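Local coordinates for protein aminopeptidase C (PDB 4K7C) that probably hydrolyses peptide bonds to release N-terminal amino acids, as a cysteine aminopeptidase of the papain-like C1 family that assembles into hexamers, at residues C70-A75 / D143-L148; K117-P122 / T186-V191; A133-D138 / K179-A184; P161-S166 / Y217-P222. One frame throughout, in Å; residues are numbered along the deposited sequence. Where two conformers were deposited one is given.

Interaction 1 (C70-A75 / D143-L148)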
loop_
_atom_site.group_PDB
_atom_site.type_symbol
_atom_site.label_atom_id
_atom_site.label_comp_id
_atom_site.label_asym_id
_atom_site.label_seq_id
_atom_site.Cartn_x
_atom_site.Cartn_y
_atom_site.Cartn_z
ATOM N N CYS A 70 -20.303 -21.112 -4.324
ATOM C CA CYS A 70 -20.567 -20.762 -5.737
ATOM C C CYS A 70 -21.959 -21.245 -6.181
ATOM O O CYS A 70 -22.730 -20.456 -6.686
ATOM C CB CYS A 70 -19.474 -21.326 -6.624
ATOM S SG CYS A 70 -19.528 -23.092 -6.533
ATOM N N TRP A 71 -22.311 -22.486 -5.829
ATOM C CA TRP A 71 -23.587 -23.115 -6.239
ATOM C C TRP A 71 -24.801 -22.283 -5.817
ATOM O O TRP A 71 -25.711 -22.108 -6.583
ATOM C CB TRP A 71 -23.686 -24.520 -5.689
ATOM C CG TRP A 71 -23.696 -24.648 -4.160
ATOM C CD1 TRP A 71 -22.709 -24.276 -3.266
ATOM C CD2 TRP A 71 -24.737 -25.233 -3.370
ATOM N NE1 TRP A 71 -23.091 -24.561 -1.996
ATOM C CE2 TRP A 71 -24.306 -25.199 -2.029
ATOM C CE3 TRP A 71 -25.973 -25.781 -3.667
ATOM C CZ2 TRP A 71 -25.075 -25.713 -0.996
ATOM C CZ3 TRP A 71 -26.731 -26.322 -2.626
ATOM C CH2 TRP A 71 -26.286 -26.285 -1.337
HETATM N N MSE A 72 -24.729 -21.718 -4.612
HETATM C CA MSE A 72 -25.779 -20.840 -4.076
HETATM C C MSE A 72 -25.830 -19.489 -4.755
HETATM O O MSE A 72 -26.863 -19.007 -5.143
HETATM C CB MSE A 72 -25.590 -20.560 -2.583
HETATM C CG MSE A 72 -25.418 -21.726 -1.717
HETATM SE SE MSE A 72 -25.164 -21.023 0.105
HETATM C CE MSE A 72 -25.030 -22.869 0.644
ATOM N N PHE A 73 -24.663 -18.875 -4.915
ATOM C CA PHE A 73 -24.541 -17.599 -5.608
ATOM C C PHE A 73 -25.080 -17.726 -7.013
ATOM O O PHE A 73 -25.871 -16.861 -7.462
ATOM C CB PHE A 73 -23.077 -17.059 -5.605
ATOM C CG PHE A 73 -22.737 -16.317 -4.335
ATOM C CD1 PHE A 73 -22.619 -14.931 -4.338
ATOM C CD2 PHE A 73 -22.567 -16.976 -3.179
ATOM C CE1 PHE A 73 -22.341 -14.238 -3.193
ATOM C CE2 PHE A 73 -22.282 -16.308 -1.994
ATOM C CZ PHE A 73 -22.217 -14.921 -1.999
ATOM N N ALA A 74 -24.697 -18.812 -7.691
ATOM C CA ALA A 74 -25.141 -19.013 -9.062
ATOM C C ALA A 74 -26.657 -19.254 -9.161
ATOM O O ALA A 74 -27.355 -18.649 -9.976
ATOM C CB ALA A 74 -24.385 -20.129 -9.711
ATOM N N ALA A 75 -27.179 -20.061 -8.299
ATOM C CA ALA A 75 -28.650 -20.293 -8.307
ATOM C C ALA A 75 -29.348 -18.989 -8.002
ATOM O O ALA A 75 -30.317 -18.612 -8.695
ATOM C CB ALA A 75 -29.052 -21.343 -7.332
ATOM N N ASP A 143 -30.063 -29.347 -7.078
ATOM C CA ASP A 143 -31.250 -29.941 -6.438
ATOM C C ASP A 143 -31.221 -29.724 -4.927
ATOM O O ASP A 143 -32.275 -29.608 -4.297
ATOM C CB ASP A 143 -31.331 -31.427 -6.759
ATOM C CG ASP A 143 -31.541 -31.724 -8.261
ATOM O OD1 ASP A 143 -32.293 -31.009 -8.965
ATOM O OD2 ASP A 143 -30.898 -32.707 -8.742
HETATM N N MSE A 144 -30.015 -29.665 -4.360
HETATM C CA MSE A 144 -29.847 -29.289 -2.938
HETATM C C MSE A 144 -30.180 -27.849 -2.663
HETATM O O MSE A 144 -30.720 -27.512 -1.612
HETATM C CB MSE A 144 -28.386 -29.600 -2.550
HETATM C CG MSE A 144 -28.155 -31.098 -2.489
HETATM SE SE MSE A 144 -26.223 -31.537 -2.517
HETATM C CE MSE A 144 -25.626 -30.755 -0.821
ATOM N N LEU A 145 -29.937 -26.935 -3.605
ATOM C CA LEU A 145 -30.335 -25.556 -3.365
ATOM C C LEU A 145 -31.869 -25.469 -3.460
ATOM O O LEU A 145 -32.525 -24.798 -2.628
ATOM C CB LEU A 145 -29.676 -24.681 -4.425
ATOM C CG LEU A 145 -29.691 -23.157 -4.259
ATOM C CD1 LEU A 145 -31.016 -22.565 -4.716
ATOM C CD2 LEU A 145 -29.327 -22.820 -2.819
ATOM N N SER A 146 -32.456 -26.093 -4.484
ATOM C CA SER A 146 -33.914 -26.172 -4.547
ATOM C C SER A 146 -34.555 -26.694 -3.294
ATOM O O SER A 146 -35.544 -26.102 -2.818
ATOM C CB SER A 146 -34.383 -26.996 -5.744
ATOM O OG SER A 146 -34.154 -26.220 -6.827
ATOM N N ALA A 147 -34.016 -27.777 -2.753
ATOM C CA ALA A 147 -34.539 -28.353 -1.548
ATOM C C ALA A 147 -34.612 -27.303 -0.445
ATOM O O ALA A 147 -35.591 -27.247 0.321
ATOM C CB ALA A 147 -33.704 -29.516 -1.063
ATOM N N LEU A 148 -33.553 -26.472 -0.345
ATOM C CA LEU A 148 -33.524 -25.431 0.649
ATOM C C LEU A 148 -34.561 -24.376 0.426
ATOM O O LEU A 148 -35.226 -23.997 1.380
ATOM C CB LEU A 148 -32.119 -24.759 0.742
ATOM C CG LEU A 148 -31.031 -25.706 1.248
ATOM C CD1 LEU A 148 -29.664 -25.118 0.929
ATOM C CD2 LEU A 148 -31.166 -25.952 2.734
#
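Trp-71 and Leu-145 give up more surface here than any other residues of the two helical segments. The segment axes come within 10.1 Å and cross at -67°. Every residue that touches is buried, and no hydrogen bond joins the two segments. Met-72 and Met-144 are selenomethionine, from the derivative used to determine the structure.

The aromatic contacts are made by the outer rim of the six-membered ring of Trp-71. Its CZ3 lies 3.4 Å from the backbone N of Leu-145, which sits at the ring edge near its plane. CB of Met-144 is 3.7 Å from CZ3 of Trp-71, with the two side chains roughly at right angles. Further along the rim, CH2 of Trp-71 meets CD1 of Leu-148 at 4.2 Å. Trp-71 holds CG between its backbone N and carbonyl carbon (chi1 62°), and its ring projects toward helix 142-152. Met-72 CG packs over one ring face, offset toward the rim.

The aliphatic contacts centre on Leu-145, whose CG stands opposite its own N (chi1 -168°). One branch, CD1, presses on CB of Ala-75 at 3.5 Å, a tight carbon pair. The other, CD2, is 4.2 Å from CG of Met-72.

The one polar group of the indole is satisfied outside the segments. NE1 of Trp-71 donates to the carbonyl O of Asp-138, which should limit rotation of the ring.

Cys-70, just before Trp-71, touches Gln-64 and His-364. This is consistent with the papain-like fold, in which the nucleophilic cysteine begins the central helix and a tryptophan follows it.

Interaction 2 (K117-P122 / T186-V191); sequences KTADQP and TLRKLV
Thr-118 to Gln-121 form a type I beta turn directly after helix 96-117, and the turn comes nearest helix 170-192 where the CA atoms of Ala-119 and Arg-188 are 5.2 Å apart. The motif is a beta turn whose carbonyls are held by an arginine from a neighbouring helix. Arg-188 grips Gln-121 O end-on with both terminal nitrogens. The shorter bond, NH2 of Arg-188 to O of Gln-121, is 2.7 Å. The second, from NH1 of Arg-188 to the same O, is 3.0 Å. The oxygen lies in the guanidinium plane, while the donors are tilted 17° from the carbonyl plane. A weak third bond runs from NH1 of Arg-188 to O of Thr-118. The bend of the arginine chain at chi3 (55°) turns the guanidinium toward the turn, and its edge meets Gln-121 O. Ala-119 O lies over one guanidinium face.

One water takes a bond from NH1 of Arg-188 and gives one to OG1 of Thr-118, which also bonds to Asn-114 O. The contact is at the surface, and Tyr-357 of the second subunit packs on Arg-188. The apolar part is small: CG2 of Val-191 meets CB of Ala-119 at 3.7 Å.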
loop_
_atom_site.group_PDB
_atom_site.type_symbol
_atom_site.label_atom_id
_atom_site.label_comp_id
_atom_site.label_asym_id
_atom_site.label_seq_id
_atom_site.Cartn_x
_atom_site.Cartn_y
_atom_site.Cartn_z
ATOM N N LYS A 117 -27.084 -44.654 9.756
ATOM C CA LYS A 117 -27.302 -45.614 8.755
ATOM C C LYS A 117 -26.091 -46.502 8.524
ATOM O O LYS A 117 -26.262 -47.623 8.149
ATOM C CB LYS A 117 -27.669 -44.966 7.439
ATOM C CG LYS A 117 -29.161 -44.721 7.299
ATOM C CD LYS A 117 -29.481 -43.675 6.237
ATOM C CE LYS A 117 -28.959 -44.074 4.865
ATOM N NZ LYS A 117 -29.417 -43.071 3.854
ATOM N N THR A 118 -24.888 -46.030 8.824
ATOM C CA THR A 118 -23.679 -46.809 8.581
ATOM C C THR A 118 -23.060 -47.210 9.878
ATOM O O THR A 118 -21.929 -47.656 9.931
ATOM C CB THR A 118 -22.677 -45.973 7.710
ATOM O OG1 THR A 118 -22.396 -44.749 8.373
ATOM C CG2 THR A 118 -23.234 -45.733 6.317
ATOM N N ALA A 119 -23.797 -47.098 10.964
ATOM C CA ALA A 119 -23.206 -47.287 12.263
ATOM C C ALA A 119 -22.847 -48.765 12.549
ATOM O O ALA A 119 -22.050 -48.992 13.438
ATOM C CB ALA A 119 -24.121 -46.801 13.334
ATOM N N ASP A 120 -23.461 -49.673 11.778
ATOM C CA ASP A 120 -23.168 -51.142 11.814
ATOM C C ASP A 120 -21.961 -51.541 10.914
ATOM O O ASP A 120 -21.521 -52.680 10.915
ATOM C CB ASP A 120 -24.429 -51.956 11.395
ATOM C CG ASP A 120 -24.949 -51.562 9.981
ATOM O OD1 ASP A 120 -24.623 -50.449 9.464
ATOM O OD2 ASP A 120 -25.734 -52.349 9.387
ATOM N N GLN A 121 -21.414 -50.586 10.175
ATOM C CA GLN A 121 -20.319 -50.851 9.269
ATOM C C GLN A 121 -19.009 -50.423 9.903
ATOM O O GLN A 121 -18.941 -49.511 10.747
ATOM C CB GLN A 121 -20.537 -50.141 7.912
ATOM C CG GLN A 121 -21.813 -50.562 7.182
ATOM C CD GLN A 121 -22.179 -49.590 6.054
ATOM O OE1 GLN A 121 -21.301 -48.950 5.470
ATOM N NE2 GLN A 121 -23.476 -49.468 5.746
ATOM N N PRO A 122 -17.929 -51.111 9.551
ATOM C CA PRO A 122 -16.659 -50.786 10.168
ATOM C C PRO A 122 -16.290 -49.320 9.943
ATOM O O PRO A 122 -16.530 -48.767 8.837
ATOM C CB PRO A 122 -15.672 -51.729 9.458
ATOM C CG PRO A 122 -16.529 -52.834 8.934
ATOM C CD PRO A 122 -17.811 -52.167 8.537
ATOM N N THR A 186 -20.347 -40.550 19.440
ATOM C CA THR A 186 -21.402 -40.763 20.411
ATOM C C THR A 186 -22.525 -41.566 19.729
ATOM O O THR A 186 -23.053 -42.533 20.307
ATOM C CB THR A 186 -21.976 -39.415 20.883
ATOM O OG1 THR A 186 -20.930 -38.622 21.488
ATOM C CG2 THR A 186 -23.064 -39.593 21.851
ATOM N N LEU A 187 -22.861 -41.205 18.512
ATOM C CA LEU A 187 -23.941 -41.883 17.753
ATOM C C LEU A 187 -23.615 -43.359 17.450
ATOM O O LEU A 187 -24.478 -44.299 17.670
ATOM C CB LEU A 187 -24.332 -41.154 16.477
ATOM C CG LEU A 187 -25.036 -39.779 16.582
ATOM C CD1 LEU A 187 -25.159 -39.176 15.179
ATOM C CD2 LEU A 187 -26.398 -39.892 17.214
ATOM N N ARG A 188 -22.379 -43.625 16.991
ATOM C CA ARG A 188 -21.953 -45.031 16.806
ATOM C C ARG A 188 -21.983 -45.839 18.101
ATOM O O ARG A 188 -22.369 -47.054 18.096
ATOM C CB ARG A 188 -20.579 -45.146 16.060
ATOM C CG ARG A 188 -20.637 -44.666 14.595
ATOM C CD ARG A 188 -19.289 -44.761 13.826
ATOM N NE ARG A 188 -18.701 -46.119 13.850
ATOM C CZ ARG A 188 -18.898 -47.051 12.938
ATOM N NH1 ARG A 188 -19.618 -46.805 11.875
ATOM N NH2 ARG A 188 -18.311 -48.265 13.068
ATOM N N LYS A 189 -21.575 -45.210 19.177
ATOM C CA LYS A 189 -21.592 -45.825 20.478
ATOM C C LYS A 189 -23.025 -46.208 20.921
ATOM O O LYS A 189 -23.285 -47.330 21.326
ATOM C CB LYS A 189 -20.989 -44.909 21.524
ATOM C CG LYS A 189 -20.599 -45.771 22.682
ATOM C CD LYS A 189 -20.422 -45.113 24.002
ATOM C CE LYS A 189 -19.715 -46.174 24.890
ATOM N NZ LYS A 189 -20.432 -46.282 26.182
ATOM N N LEU A 190 -23.942 -45.262 20.827
ATOM C CA LEU A 190 -25.368 -45.516 21.037
ATOM C C LEU A 190 -25.873 -46.711 20.229
ATOM O O LEU A 190 -26.517 -47.582 20.804
ATOM C CB LEU A 190 -26.209 -44.259 20.713
ATOM C CG LEU A 190 -26.126 -43.141 21.753
ATOM C CD1 LEU A 190 -26.637 -41.847 21.169
ATOM C CD2 LEU A 190 -26.907 -43.431 23.022
ATOM N N VAL A 191 -25.588 -46.781 18.935
ATOM C CA VAL A 191 -26.029 -47.911 18.141
ATOM C C VAL A 191 -25.307 -49.202 18.631
ATOM O O VAL A 191 -25.952 -50.248 18.720
ATOM C CB VAL A 191 -25.774 -47.706 16.679
ATOM C CG1 VAL A 191 -26.034 -48.982 15.886
ATOM C CG2 VAL A 191 -26.584 -46.547 16.135
HETATM O O HOH W 1 -21.295 -44.531 11.006
HETATM O O HOH W 2 -21.685 -48.770 15.940
#

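Interaction 3 (A133-D138 / K179-A184); sequences ATPQQD and KLRKDA
The guanidinium of Arg-181 is gripped through two nitrogens while one face lies against Pro-135. NE of Arg-181 bonds to Leu-132 O, and NH1 makes a salt bridge with Glu-359 of the second subunit. Its polar end therefore lies between the end of helix 126-133 and the second subunit. Ala-133 O lies at the guanidinium edge, in its plane. The contact belongs to the helical part of this papain-like peptidase. There the loop after helix 126-133 packs against helix 170-192.

Pro-135 wedges between two side chains of that helix. Its CG lies 3.6 Å above the guanidinium plane of Arg-181, offset toward the rim. CD of Pro-135 is 3.5 Å from NH2 of Arg-181. The arginine chain is extended from CG to NE (chi3 -177°), which carries its flat end out over the proline. Beside Leu-180, NZ of Lys-179 forms salt bridges with Asp-183 of its own helix and with Glu-210 and Asp-211 of helix 197-219.

Leu-180 supplies the apolar side. Its CD1 is 3.7 Å from CB of Pro-135. The same methyl of Leu-180 meets CG of Gln-136 at 3.8 Å.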
loop_
_atom_site.group_PDB
_atom_site.type_symbol
_atom_site.label_atom_id
_atom_site.label_comp_id
_atom_site.label_asym_id
_atom_site.label_seq_id
_atom_site.Cartn_x
_atom_site.Cartn_y
_atom_site.Cartn_z
ATOM N N ALA A 133 -14.428 -38.024 6.433
ATOM C CA ALA A 133 -13.382 -37.191 5.815
ATOM C C ALA A 133 -13.935 -35.791 5.521
ATOM O O ALA A 133 -13.208 -34.820 5.650
ATOM C CB ALA A 133 -12.807 -37.834 4.556
ATOM N N THR A 134 -15.237 -35.701 5.195
ATOM C CA THR A 134 -15.842 -34.440 4.887
ATOM C C THR A 134 -17.242 -34.337 5.482
ATOM O O THR A 134 -18.245 -34.505 4.747
ATOM C CB THR A 134 -15.899 -34.179 3.382
ATOM O OG1 THR A 134 -14.673 -34.556 2.774
ATOM C CG2 THR A 134 -16.098 -32.758 3.118
ATOM N N PRO A 135 -17.334 -34.171 6.813
ATOM C CA PRO A 135 -18.705 -34.235 7.379
ATOM C C PRO A 135 -19.725 -33.296 6.747
ATOM O O PRO A 135 -20.847 -33.709 6.432
ATOM C CB PRO A 135 -18.469 -33.919 8.877
ATOM C CG PRO A 135 -17.074 -34.309 9.113
ATOM C CD PRO A 135 -16.368 -33.869 7.874
ATOM N N GLN A 136 -19.346 -32.051 6.529
ATOM C CA GLN A 136 -20.061 -31.174 5.656
ATOM C C GLN A 136 -19.067 -30.279 4.945
ATOM O O GLN A 136 -17.888 -30.284 5.279
ATOM C CB GLN A 136 -21.084 -30.378 6.425
ATOM C CG GLN A 136 -20.478 -29.604 7.595
ATOM C CD GLN A 136 -19.936 -28.241 7.179
ATOM O OE1 GLN A 136 -20.590 -27.450 6.469
ATOM N NE2 GLN A 136 -18.746 -27.961 7.600
ATOM N N GLN A 137 -19.540 -29.502 3.998
ATOM C CA GLN A 137 -18.720 -28.506 3.344
ATOM C C GLN A 137 -19.605 -27.418 2.784
ATOM O O GLN A 137 -20.827 -27.518 2.796
ATOM C CB GLN A 137 -17.896 -29.180 2.241
ATOM C CG GLN A 137 -18.708 -29.869 1.146
ATOM C CD GLN A 137 -17.841 -30.607 0.127
ATOM O OE1 GLN A 137 -17.139 -29.986 -0.611
ATOM N NE2 GLN A 137 -17.926 -31.941 0.090
ATOM N N ASP A 138 -18.986 -26.377 2.268
ATOM C CA ASP A 138 -19.728 -25.251 1.651
ATOM C C ASP A 138 -20.464 -25.582 0.389
ATOM O O ASP A 138 -21.512 -25.006 0.166
ATOM C CB ASP A 138 -18.836 -24.027 1.381
ATOM C CG ASP A 138 -18.381 -23.295 2.648
ATOM O OD1 ASP A 138 -18.674 -23.661 3.816
ATOM O OD2 ASP A 138 -17.598 -22.307 2.502
ATOM N N LYS A 179 -17.175 -30.732 15.670
ATOM C CA LYS A 179 -18.427 -31.030 16.423
ATOM C C LYS A 179 -19.125 -32.302 15.841
ATOM O O LYS A 179 -19.520 -33.234 16.595
ATOM C CB LYS A 179 -19.376 -29.814 16.385
ATOM C CG LYS A 179 -20.728 -30.033 17.056
ATOM C CD LYS A 179 -20.645 -30.408 18.510
ATOM C CE LYS A 179 -21.940 -30.160 19.279
ATOM N NZ LYS A 179 -23.070 -30.761 18.641
ATOM N N LEU A 180 -19.283 -32.357 14.530
ATOM C CA LEU A 180 -19.971 -33.451 13.891
ATOM C C LEU A 180 -19.235 -34.741 14.071
ATOM O O LEU A 180 -19.853 -35.779 14.422
ATOM C CB LEU A 180 -20.221 -33.207 12.434
ATOM C CG LEU A 180 -21.093 -32.036 12.062
ATOM C CD1 LEU A 180 -21.077 -31.819 10.564
ATOM C CD2 LEU A 180 -22.532 -32.212 12.628
ATOM N N ARG A 181 -17.911 -34.678 13.973
ATOM C CA ARG A 181 -17.100 -35.902 14.236
ATOM C C ARG A 181 -17.190 -36.428 15.671
ATOM O O ARG A 181 -17.305 -37.646 15.926
ATOM C CB ARG A 181 -15.632 -35.642 13.801
ATOM C CG ARG A 181 -15.404 -35.600 12.331
ATOM C CD ARG A 181 -13.943 -35.260 12.048
ATOM N NE ARG A 181 -13.716 -35.156 10.614
ATOM C CZ ARG A 181 -13.166 -34.143 9.957
ATOM N NH1 ARG A 181 -12.764 -33.018 10.564
ATOM N NH2 ARG A 181 -12.955 -34.321 8.664
ATOM N N LYS A 182 -17.178 -35.552 16.642
ATOM C CA LYS A 182 -17.306 -35.869 18.021
ATOM C C LYS A 182 -18.661 -36.515 18.244
ATOM O O LYS A 182 -18.779 -37.493 18.972
ATOM C CB LYS A 182 -17.231 -34.627 18.878
ATOM C CG LYS A 182 -17.512 -34.905 20.331
ATOM C CD LYS A 182 -17.393 -33.670 21.182
ATOM C CE LYS A 182 -17.454 -34.069 22.666
ATOM N NZ LYS A 182 -18.849 -34.183 22.990
ATOM N N ASP A 183 -19.672 -35.891 17.680
ATOM C CA ASP A 183 -21.041 -36.459 17.768
ATOM C C ASP A 183 -21.176 -37.829 17.048
ATOM O O ASP A 183 -21.967 -38.705 17.485
ATOM C CB ASP A 183 -22.045 -35.463 17.218
ATOM C CG ASP A 183 -22.267 -34.274 18.113
ATOM O OD1 ASP A 183 -21.931 -34.313 19.332
ATOM O OD2 ASP A 183 -22.833 -33.283 17.568
ATOM N N ALA A 184 -20.442 -38.052 15.953
ATOM C CA ALA A 184 -20.437 -39.343 15.272
ATOM C C ALA A 184 -19.925 -40.416 16.205
ATOM O O ALA A 184 -20.435 -41.526 16.240
ATOM C CB ALA A 184 -19.561 -39.303 14.015
#

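Interaction 4 (P161-S166 / Y217-P222); sequences PETYSS and YTLGNP
An ST motif built on Thr-163 meets the C-terminal end of helix 197-219 at Thr-218 and Leu-219. OG1 of Thr-163 donates to the carbonyl O of Thr-218 at 2.8 Å. The donor lies in the carbonyl plane, with a C=O...donor angle of 147°. OG1 of Thr-163 stands between its own backbone N and carbonyl carbon (chi1 68°), which brings the hydroxyl to Thr-218 O and rests the methyl CG2, beside the N, on Leu-219 O at 3.3 Å. The same hydroxyl accepts from the backbone: N of Ser-166 is 3.3 Å from OG1 of Thr-163. The bond is returned, since N of Thr-163 donates to OG of Ser-166 at 2.8 Å. That serine hydroxyl in turn donates a hydrogen bond to OE1 of Glu-162 at 2.7 Å, from above the carboxylate plane. Arg-69 forms a salt bridge with OE1 of Glu-162.

The last carbonyls of the helix are thus met by side chains and water. Gly-220 ends the helix with a positive phi (99°). A water accepts from Ser-165 OG and donates to Thr-218 O. A second water links Pro-161 O and Leu-219 O, and Asn-97 ND2 bonds to both of these carbonyls.

Van der Waals contacts surround the bonds. CB of Thr-218 lies 3.7 Å from OG of Ser-165. The second subunit packs close by, with its Met-31 on Thr-163 and its Val-30 on Thr-218. CD2 of Leu-219 is 3.8 Å from N of Ser-166.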
loop_
_atom_site.group_PDB
_atom_site.type_symbol
_atom_site.label_atom_id
_atom_site.label_comp_id
_atom_site.label_asym_id
_atom_site.label_seq_id
_atom_site.Cartn_x
_atom_site.Cartn_y
_atom_site.Cartn_z
ATOM N N PRO A 161 -27.904 -10.013 6.036
ATOM C CA PRO A 161 -26.592 -9.642 5.527
ATOM C C PRO A 161 -25.497 -10.655 5.849
ATOM O O PRO A 161 -25.626 -11.550 6.764
ATOM C CB PRO A 161 -26.282 -8.313 6.247
ATOM C CG PRO A 161 -27.505 -7.853 6.905
ATOM C CD PRO A 161 -28.371 -9.087 7.073
ATOM N N GLU A 162 -24.396 -10.511 5.144
ATOM C CA GLU A 162 -23.198 -11.247 5.476
ATOM C C GLU A 162 -22.673 -10.956 6.904
ATOM O O GLU A 162 -22.808 -9.860 7.475
ATOM C CB GLU A 162 -22.050 -10.973 4.424
ATOM C CG GLU A 162 -22.471 -11.367 3.021
ATOM C CD GLU A 162 -22.409 -12.870 2.860
ATOM O OE1 GLU A 162 -21.318 -13.421 3.158
ATOM O OE2 GLU A 162 -23.444 -13.465 2.438
ATOM N N THR A 163 -21.996 -11.951 7.422
ATOM C CA THR A 163 -21.216 -11.867 8.642
ATOM C C THR A 163 -19.734 -12.226 8.333
ATOM O O THR A 163 -19.364 -12.462 7.195
ATOM C CB THR A 163 -21.729 -12.826 9.686
ATOM O OG1 THR A 163 -21.460 -14.148 9.240
ATOM C CG2 THR A 163 -23.296 -12.622 9.992
ATOM N N TYR A 164 -18.908 -12.157 9.350
ATOM C CA TYR A 164 -17.498 -12.595 9.256
ATOM C C TYR A 164 -17.421 -13.961 8.663
ATOM O O TYR A 164 -16.700 -14.147 7.731
ATOM C CB TYR A 164 -16.755 -12.477 10.604
ATOM C CG TYR A 164 -15.309 -12.842 10.526
ATOM C CD1 TYR A 164 -14.310 -11.882 10.536
ATOM C CD2 TYR A 164 -14.932 -14.179 10.464
ATOM C CE1 TYR A 164 -12.964 -12.271 10.378
ATOM C CE2 TYR A 164 -13.614 -14.544 10.403
ATOM C CZ TYR A 164 -12.649 -13.575 10.396
ATOM O OH TYR A 164 -11.329 -13.945 10.336
ATOM N N SER A 165 -18.151 -14.936 9.213
ATOM C CA SER A 165 -17.971 -16.326 8.871
ATOM C C SER A 165 -18.598 -16.634 7.510
ATOM O O SER A 165 -18.167 -17.516 6.842
ATOM C CB SER A 165 -18.563 -17.227 9.920
ATOM O OG SER A 165 -17.890 -17.143 11.113
ATOM N N SER A 166 -19.655 -15.924 7.152
ATOM C CA SER A 166 -20.316 -16.258 5.884
ATOM C C SER A 166 -19.416 -15.916 4.721
ATOM O O SER A 166 -19.457 -16.593 3.705
ATOM C CB SER A 166 -21.677 -15.549 5.692
ATOM O OG SER A 166 -21.639 -14.131 5.704
ATOM N N TYR A 217 -24.730 -18.030 16.129
ATOM C CA TYR A 217 -23.627 -17.128 16.550
ATOM C C TYR A 217 -22.754 -16.679 15.353
ATOM O O TYR A 217 -22.302 -15.525 15.306
ATOM C CB TYR A 217 -22.720 -17.789 17.543
ATOM C CG TYR A 217 -23.209 -17.806 18.970
ATOM C CD1 TYR A 217 -24.544 -17.531 19.302
ATOM C CD2 TYR A 217 -22.378 -18.227 19.978
ATOM C CE1 TYR A 217 -25.019 -17.596 20.628
ATOM C CE2 TYR A 217 -22.827 -18.265 21.299
ATOM C CZ TYR A 217 -24.146 -17.989 21.618
ATOM O OH TYR A 217 -24.510 -18.036 22.936
ATOM N N THR A 218 -22.449 -17.598 14.457
ATOM C CA THR A 218 -21.600 -17.287 13.283
ATOM C C THR A 218 -22.253 -16.501 12.188
ATOM O O THR A 218 -21.608 -15.693 11.547
ATOM C CB THR A 218 -20.911 -18.532 12.710
ATOM O OG1 THR A 218 -21.816 -19.613 12.457
ATOM C CG2 THR A 218 -19.829 -18.972 13.688
ATOM N N LEU A 219 -23.531 -16.800 11.943
ATOM C CA LEU A 219 -24.230 -16.373 10.742
ATOM C C LEU A 219 -25.422 -15.452 10.985
ATOM O O LEU A 219 -25.817 -14.746 10.035
ATOM C CB LEU A 219 -24.707 -17.615 10.001
ATOM C CG LEU A 219 -23.624 -18.624 9.556
ATOM C CD1 LEU A 219 -24.273 -19.750 8.787
ATOM C CD2 LEU A 219 -22.521 -17.952 8.718
ATOM N N GLY A 220 -25.902 -15.416 12.224
ATOM C CA GLY A 220 -27.110 -14.635 12.627
ATOM C C GLY A 220 -28.372 -15.526 12.717
ATOM O O GLY A 220 -28.400 -16.719 12.416
ATOM N N ASN A 221 -29.437 -14.877 13.164
ATOM C CA ASN A 221 -30.728 -15.524 13.262
ATOM C C ASN A 221 -31.441 -15.436 11.933
ATOM O O ASN A 221 -31.644 -14.342 11.359
ATOM C CB ASN A 221 -31.596 -14.806 14.250
ATOM C CG ASN A 221 -31.058 -14.787 15.654
ATOM O OD1 ASN A 221 -30.511 -15.778 16.196
ATOM N ND2 ASN A 221 -31.080 -13.604 16.202
ATOM N N PRO A 222 -31.890 -16.561 11.433
ATOM C CA PRO A 222 -32.692 -16.470 10.198
ATOM C C PRO A 222 -33.979 -15.750 10.398
ATOM O O PRO A 222 -34.713 -16.009 11.395
ATOM C CB PRO A 222 -32.967 -17.924 9.859
ATOM C CG PRO A 222 -32.035 -18.703 10.658
ATOM C CD PRO A 222 -31.799 -17.945 11.938
HETATM O O HOH W 3 -26.789 -12.078 9.362
HETATM O O HOH W 4 -19.126 -14.873 12.039
#

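From the N terminus, interaction 1 opens first, at 70-75, then interaction 2 at 117-122 and interaction 3 at 133-138. Interaction 1 closes at 143-148, so it crosses both, and it touches interaction 3 directly. Interaction 4 opens afterwards at 161-166, in series with interaction 1. Helix 170-192 then closes interaction 3 and, about two turns later, interaction 2, with 3 nested inside 2. Interaction 4 closes last, at 217-222, and crosses both. Interaction 1 joins helices 70-87 and 142-152. Interactions 2 and 3 join the loops after helices 96-117 and 126-133 to helix 170-192. Interaction 4 joins the loop before helix 170-192 to the end of helix 197-219. Interactions 2, 3 and 4 also meet a second subunit.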